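Local structure of CofB (Escherichia coli, 5AX6) at residues L203-S206 / G207-K210. The protein is a homotrimeric minor pilin of the CFA/III type IVb pilus of enterotoxigenic E. coli and probably takes part in pilus assembly. Residues are numbered along the deposited sequence; the frame is centred on the assembly and turned at random.
Sequences LTFS and GLSK
The ring of Phe205 meets Leu208 obliquely: methyl CD2 of Leu208 sits equally close, 3.8 Å, to ring atoms CD1 and CE1 of Phe205. The first torsion of Leu208 (chi1 179°) swings CG away from the backbone N, and the branch at CG turns the second methyl elsewhere: CD1 of Leu208 packs on CD2 of Leu203 at 3.7 Å, those side chains crossing at about a right angle. Leu208 thus bridges an aromatic and a buried aliphatic neighbour, while Leu203 also rests on Val182 and Ile198 of the pilin-domain sheet. One good and one weak backbone bond accompany the turn. The N-H of Leu208 reaches O of Phe205 at 3.0 Å and is fairly straight (157°); the bond from Gly207 N to Thr204 O is weak, bent to 131°. On the polar side, the chain of Lys210 bends at chi2, chi3 and chi4, folding NZ back to Ser206 O in a weak bond of 2.9 Å and to Ser209 OG at 2.8 Å. Thr204 and Ser206 pack against Gln48 and Ser49 of a second subunit, placing the turn beside the trimer interface. The chemistry is therefore two-sided: apolar packing ties the start of helix 208-211 to the sheet, while the ammonium group, probably charged, meets a carbonyl and a hydroxyl at the exposed surface.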
loop_
_atom_site.group_PDB
_atom_site.type_symbol
_atom_site.label_atom_id
_atom_site.label_comp_id
_atom_site.label_asym_id
_atom_site.label_seq_id
_atom_site.Cartn_x
_atom_site.Cartn_y
_atom_site.Cartn_z
ATOM N N LEU A 203 -23.412 32.030 32.773
ATOM C CA LEU A 203 -23.361 32.703 31.480
ATOM C C LEU A 203 -22.378 32.035 30.523
ATOM O O LEU A 203 -21.165 32.044 30.755
ATOM C CB LEU A 203 -22.980 34.172 31.677
ATOM C CG LEU A 203 -22.849 35.057 30.431
ATOM C CD1 LEU A 203 -24.187 35.214 29.724
ATOM C CD2 LEU A 203 -22.280 36.421 30.800
ATOM N N THR A 204 -22.907 31.455 29.453
ATOM C CA THR A 204 -22.063 30.868 28.408
ATOM C C THR A 204 -21.733 31.945 27.415
ATOM O O THR A 204 -22.433 32.957 27.347
ATOM C CB THR A 204 -22.752 29.713 27.686
ATOM O OG1 THR A 204 -23.898 30.218 26.993
ATOM C CG2 THR A 204 -23.175 28.645 28.674
ATOM N N PHE A 205 -20.675 31.745 26.638
ATOM C CA PHE A 205 -20.305 32.771 25.677
ATOM C C PHE A 205 -21.429 33.053 24.679
ATOM O O PHE A 205 -21.582 34.185 24.225
ATOM C CB PHE A 205 -19.044 32.396 24.910
ATOM C CG PHE A 205 -18.614 33.458 23.948
ATOM C CD1 PHE A 205 -17.992 34.612 24.410
ATOM C CD2 PHE A 205 -18.866 33.329 22.594
ATOM C CE1 PHE A 205 -17.610 35.612 23.530
ATOM C CE2 PHE A 205 -18.484 34.325 21.708
ATOM C CZ PHE A 205 -17.855 35.468 22.180
ATOM N N SER A 206 -22.215 32.034 24.345
ATOM C CA SER A 206 -23.301 32.215 23.379
ATOM C C SER A 206 -24.334 33.213 23.906
ATOM O O SER A 206 -24.924 33.967 23.136
ATOM C CB SER A 206 -23.966 30.874 23.032
ATOM O OG SER A 206 -24.974 30.519 23.966
ATOM N N GLY A 207 -24.531 33.239 25.219
ATOM C CA GLY A 207 -25.463 34.182 25.815
ATOM C C GLY A 207 -24.854 35.546 26.116
ATOM O O GLY A 207 -25.529 36.436 26.642
ATOM N N LEU A 208 -23.585 35.729 25.772
ATOM C CA LEU A 208 -22.859 36.915 26.221
ATOM C C LEU A 208 -23.285 38.213 25.537
ATOM O O LEU A 208 -23.339 39.262 26.183
ATOM C CB LEU A 208 -21.355 36.727 26.029
ATOM C CG LEU A 208 -20.561 37.960 26.470
ATOM C CD1 LEU A 208 -20.945 38.359 27.890
ATOM C CD2 LEU A 208 -19.065 37.722 26.361
ATOM N N SER A 209 -23.565 38.149 24.237
ATOM C CA SER A 209 -23.917 39.353 23.488
ATOM C C SER A 209 -25.162 40.016 24.085
ATOM O O SER A 209 -25.194 41.229 24.299
ATOM C CB SER A 209 -24.139 39.029 22.008
ATOM O OG SER A 209 -25.517 38.882 21.712
ATOM N N LYS A 210 -26.173 39.203 24.376
ATOM C CA LYS A 210 -27.433 39.682 24.937
ATOM C C LYS A 210 -27.272 40.355 26.301
ATOM O O LYS A 210 -27.928 41.359 26.586
ATOM C CB LYS A 210 -28.425 38.521 25.064
ATOM C CG LYS A 210 -28.802 37.862 23.747
ATOM C CD LYS A 210 -28.645 36.344 23.814
ATOM C CE LYS A 210 -27.177 35.934 23.793
ATOM N NZ LYS A 210 -26.479 36.387 22.553
#